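Local coordinates for protein mosquitocidal toxin (Bacillus sphaericus, PDB 2CB4) that probably transfers ADP-ribose from NAD to target proteins, as the catalytic domain of a mosquito-killing bacterial toxin, at residues S28-L38 with N92-L103. The protein carries 1 engineered substitution. Sequence-based numbering, arbitrary orientation.
Sequences SLTWLMDMSSL and NGFIPRVTNQNL
The carbonyl oxygen of Thr99 faces the rim of the Trp31 indole, near the ring plane, with Thr99 O 3.5 Å from Trp31 CZ2. Side chains lie over both faces of the ring, each offset toward the rim. Leu29 CB covers one face, while the opposite face takes a CH-pi contact from Gln101, whose CB stands 4.0 Å from the centroid of the Trp31 six-membered ring and 19° off its normal. Gln101 has CG anti to the backbone N (chi1 -166°) and an extended chain beyond it, which carries its amide past the ring, the two planes 71° apart; high B factors make that amide position less certain. Most of segment 92-103 belongs to the irregular connection between helices 86-92 and 111-117 of the ADP-ribosyltransferase fold, and it runs over the N-terminal turns that lead into helix 36-44. Nearer helix 86-92, Leu29 and Pro96 meet tip to tip, Leu29 CD1 lying 3.9 Å from Pro96 CG. Towards the other end, Leu103 CD2 lies 3.9 Å from Leu38 CD2, the two leucines crossing at about a right angle, though Leu103 is poorly ordered and this packing less certain. Glu107 of a neighbouring subunit packs against Trp31.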
loop_
_atom_site.group_PDB
_atom_site.type_symbol
_atom_site.label_atom_id
_atom_site.label_comp_id
_atom_site.label_asym_id
_atom_site.label_seq_id
_atom_site.Cartn_x
_atom_site.Cartn_y
_atom_site.Cartn_z
ATOM N N SER A 28 14.836 13.805 -26.161
ATOM C CA SER A 28 14.975 12.676 -25.263
ATOM C C SER A 28 13.536 12.114 -25.093
ATOM O O SER A 28 13.338 10.908 -25.111
ATOM C CB SER A 28 15.501 13.157 -23.911
ATOM O OG SER A 28 15.915 12.032 -23.215
ATOM N N LEU A 29 12.537 13.004 -24.962
ATOM C CA LEU A 29 11.115 12.605 -24.890
ATOM C C LEU A 29 10.734 12.406 -26.364
ATOM O O LEU A 29 10.196 13.304 -27.006
ATOM C CB LEU A 29 10.276 13.748 -24.285
ATOM C CG LEU A 29 10.692 14.242 -22.887
ATOM C CD1 LEU A 29 9.661 15.226 -22.315
ATOM C CD2 LEU A 29 10.890 13.033 -21.954
ATOM N N THR A 30 11.109 11.256 -26.908
ATOM C CA THR A 30 10.929 10.934 -28.329
ATOM C C THR A 30 9.506 11.013 -28.880
ATOM O O THR A 30 9.307 11.242 -30.066
ATOM C CB THR A 30 11.548 9.570 -28.669
ATOM O OG1 THR A 30 10.950 8.571 -27.835
ATOM C CG2 THR A 30 13.063 9.594 -28.432
ATOM N N TRP A 31 8.526 10.828 -28.016
ATOM C CA TRP A 31 7.143 10.907 -28.438
ATOM C C TRP A 31 6.757 12.310 -28.908
ATOM O O TRP A 31 5.763 12.474 -29.607
ATOM C CB TRP A 31 6.207 10.420 -27.333
ATOM C CG TRP A 31 6.552 10.930 -25.970
ATOM C CD1 TRP A 31 7.345 10.311 -25.027
ATOM C CD2 TRP A 31 6.095 12.153 -25.370
ATOM N NE1 TRP A 31 7.400 11.086 -23.891
ATOM C CE2 TRP A 31 6.658 12.223 -24.077
ATOM C CE3 TRP A 31 5.282 13.205 -25.815
ATOM C CZ2 TRP A 31 6.419 13.277 -23.218
ATOM C CZ3 TRP A 31 5.058 14.273 -24.961
ATOM C CH2 TRP A 31 5.630 14.303 -23.679
ATOM N N LEU A 32 7.547 13.314 -28.544
ATOM C CA LEU A 32 7.273 14.691 -28.961
ATOM C C LEU A 32 7.594 14.882 -30.437
ATOM O O LEU A 32 6.999 15.722 -31.098
ATOM C CB LEU A 32 8.186 15.651 -28.201
ATOM C CG LEU A 32 7.765 16.142 -26.827
ATOM C CD1 LEU A 32 8.730 17.235 -26.437
ATOM C CD2 LEU A 32 6.327 16.661 -26.875
HETATM N N MSE A 33 8.594 14.157 -30.930
HETATM C CA MSE A 33 9.050 14.304 -32.316
HETATM C C MSE A 33 8.005 14.136 -33.426
HETATM O O MSE A 33 8.155 14.689 -34.523
HETATM C CB MSE A 33 10.333 13.528 -32.606
HETATM C CG MSE A 33 11.469 13.644 -31.600
HETATM SE SE MSE A 33 13.030 12.785 -32.293
HETATM C CE MSE A 33 12.342 11.076 -32.596
ATOM N N ASP A 34 6.960 13.367 -33.153
ATOM C CA ASP A 34 5.910 13.144 -34.149
ATOM C C ASP A 34 4.720 14.097 -33.962
ATOM O O ASP A 34 3.717 14.006 -34.683
ATOM C CB ASP A 34 5.414 11.705 -34.067
ATOM C CG ASP A 34 6.213 10.760 -34.961
ATOM O OD1 ASP A 34 7.325 11.135 -35.426
ATOM O OD2 ASP A 34 5.694 9.654 -35.219
HETATM N N MSE A 35 4.833 14.999 -32.987
HETATM C CA MSE A 35 3.768 15.929 -32.683
HETATM C C MSE A 35 4.295 17.349 -32.791
HETATM O O MSE A 35 3.910 18.229 -32.044
HETATM C CB MSE A 35 3.169 15.506 -31.349
HETATM C CG MSE A 35 3.720 16.124 -30.096
HETATM SE SE MSE A 35 2.754 15.507 -28.561
HETATM C CE MSE A 35 2.736 13.737 -29.192
ATOM N N SER A 36 5.181 17.553 -33.760
ATOM C CA SER A 36 5.808 18.831 -34.008
ATOM C C SER A 36 4.863 20.027 -34.130
ATOM O O SER A 36 5.022 21.040 -33.445
ATOM C CB SER A 36 6.723 18.747 -35.237
ATOM O OG SER A 36 7.177 20.044 -35.622
ATOM N N SER A 37 3.890 19.924 -35.030
ATOM C CA SER A 37 2.942 21.018 -35.264
ATOM C C SER A 37 2.068 21.260 -34.057
ATOM O O SER A 37 1.844 22.405 -33.662
ATOM C CB SER A 37 2.088 20.726 -36.500
ATOM O OG SER A 37 2.809 21.108 -37.661
ATOM N N LEU A 38 1.578 20.182 -33.458
ATOM C CA LEU A 38 0.765 20.336 -32.284
ATOM C C LEU A 38 1.564 21.031 -31.158
ATOM O O LEU A 38 1.058 21.954 -30.501
ATOM C CB LEU A 38 0.236 18.987 -31.835
ATOM C CG LEU A 38 -0.384 19.082 -30.447
ATOM C CD1 LEU A 38 -1.422 20.227 -30.402
ATOM C CD2 LEU A 38 -0.985 17.748 -30.025
ATOM N N ASN A 92 22.089 8.662 -20.210
ATOM C CA ASN A 92 20.707 9.096 -20.373
ATOM C C ASN A 92 20.448 10.366 -21.178
ATOM O O ASN A 92 19.321 10.618 -21.545
ATOM C CB ASN A 92 20.115 9.341 -18.958
ATOM C CG ASN A 92 20.087 8.099 -18.120
ATOM O OD1 ASN A 92 19.503 7.095 -18.505
ATOM N ND2 ASN A 92 20.750 8.144 -16.980
ATOM N N GLY A 93 21.480 11.182 -21.372
ATOM C CA GLY A 93 21.368 12.452 -22.054
ATOM C C GLY A 93 20.771 13.469 -21.080
ATOM O O GLY A 93 20.785 13.283 -19.854
ATOM N N PHE A 94 20.223 14.538 -21.624
ATOM C CA PHE A 94 19.568 15.542 -20.792
ATOM C C PHE A 94 18.069 15.376 -20.928
ATOM O O PHE A 94 17.477 15.764 -21.934
ATOM C CB PHE A 94 19.996 16.938 -21.195
ATOM C CG PHE A 94 21.439 17.223 -20.889
ATOM C CD1 PHE A 94 21.885 17.271 -19.559
ATOM C CD2 PHE A 94 22.364 17.414 -21.922
ATOM C CE1 PHE A 94 23.231 17.538 -19.271
ATOM C CE2 PHE A 94 23.709 17.664 -21.639
ATOM C CZ PHE A 94 24.141 17.732 -20.304
ATOM N N ILE A 95 17.475 14.756 -19.914
ATOM C CA ILE A 95 16.038 14.511 -19.853
ATOM C C ILE A 95 15.444 15.691 -19.084
ATOM O O ILE A 95 16.030 16.155 -18.105
ATOM C CB ILE A 95 15.754 13.156 -19.129
ATOM C CG1 ILE A 95 16.435 11.998 -19.898
ATOM C CG2 ILE A 95 14.238 12.903 -18.974
ATOM C CD1 ILE A 95 16.348 10.641 -19.136
ATOM N N PRO A 96 14.323 16.226 -19.563
ATOM C CA PRO A 96 13.720 17.398 -18.914
ATOM C C PRO A 96 13.124 17.093 -17.535
ATOM O O PRO A 96 12.853 15.937 -17.205
ATOM C CB PRO A 96 12.597 17.810 -19.894
ATOM C CG PRO A 96 12.832 17.066 -21.120
ATOM C CD PRO A 96 13.596 15.839 -20.787
ATOM N N ARG A 97 12.893 18.140 -16.743
ATOM C CA ARG A 97 12.284 17.963 -15.430
ATOM C C ARG A 97 10.876 17.373 -15.501
ATOM O O ARG A 97 10.486 16.641 -14.606
ATOM C CB ARG A 97 12.321 19.248 -14.624
ATOM C CG ARG A 97 13.743 19.611 -14.266
ATOM C CD ARG A 97 13.828 21.032 -13.762
ATOM N NE ARG A 97 13.210 21.149 -12.458
ATOM C CZ ARG A 97 12.775 22.291 -11.938
ATOM N NH1 ARG A 97 12.893 23.446 -12.599
ATOM N NH2 ARG A 97 12.235 22.285 -10.745
ATOM N N VAL A 98 10.130 17.667 -16.572
ATOM C CA VAL A 98 8.793 17.094 -16.784
ATOM C C VAL A 98 8.937 16.073 -17.935
ATOM O O VAL A 98 9.433 16.393 -19.011
ATOM C CB VAL A 98 7.751 18.178 -17.136
ATOM C CG1 VAL A 98 6.425 17.545 -17.554
ATOM C CG2 VAL A 98 7.550 19.122 -15.965
ATOM N N THR A 99 8.549 14.828 -17.678
ATOM C CA THR A 99 8.690 13.748 -18.656
ATOM C C THR A 99 7.374 13.075 -19.107
ATOM O O THR A 99 7.370 12.227 -19.998
ATOM C CB THR A 99 9.656 12.641 -18.105
ATOM O OG1 THR A 99 9.103 12.077 -16.909
ATOM C CG2 THR A 99 11.048 13.232 -17.776
ATOM N N ASN A 100 6.263 13.438 -18.498
ATOM C CA ASN A 100 4.983 12.815 -18.852
ATOM C C ASN A 100 4.202 13.579 -19.919
ATOM O O ASN A 100 4.289 14.805 -19.997
ATOM C CB ASN A 100 4.115 12.629 -17.599
ATOM C CG ASN A 100 3.625 13.957 -17.028
ATOM O OD1 ASN A 100 4.418 14.759 -16.530
ATOM N ND2 ASN A 100 2.323 14.211 -17.144
ATOM N N GLN A 101 3.434 12.861 -20.737
ATOM C CA GLN A 101 2.639 13.538 -21.759
ATOM C C GLN A 101 1.448 14.331 -21.186
ATOM O O GLN A 101 0.687 13.846 -20.347
ATOM C CB GLN A 101 2.198 12.619 -22.897
ATOM C CG GLN A 101 1.662 13.403 -24.120
ATOM C CD GLN A 101 1.310 12.515 -25.307
ATOM O OE1 GLN A 101 0.181 12.054 -25.426
ATOM N NE2 GLN A 101 2.262 12.326 -26.214
ATOM N N ASN A 102 1.328 15.574 -21.628
ATOM C CA ASN A 102 0.247 16.442 -21.185
ATOM C C ASN A 102 0.022 17.530 -22.247
ATOM O O ASN A 102 0.739 18.556 -22.275
ATOM C CB ASN A 102 0.551 17.032 -19.808
ATOM C CG ASN A 102 -0.564 17.948 -19.287
ATOM O OD1 ASN A 102 -1.199 18.676 -20.049
ATOM N ND2 ASN A 102 -0.773 17.923 -17.977
ATOM N N LEU A 103 -0.968 17.273 -23.116
ATOM C CA LEU A 103 -1.339 18.165 -24.231
ATOM C C LEU A 103 -2.232 19.349 -23.817
ATOM O O LEU A 103 -2.918 19.960 -24.648
ATOM C CB LEU A 103 -1.926 17.370 -25.409
ATOM C CG LEU A 103 -1.026 16.238 -25.934
ATOM C CD1 LEU A 103 -1.750 15.348 -26.941
ATOM C CD2 LEU A 103 0.293 16.751 -26.496
#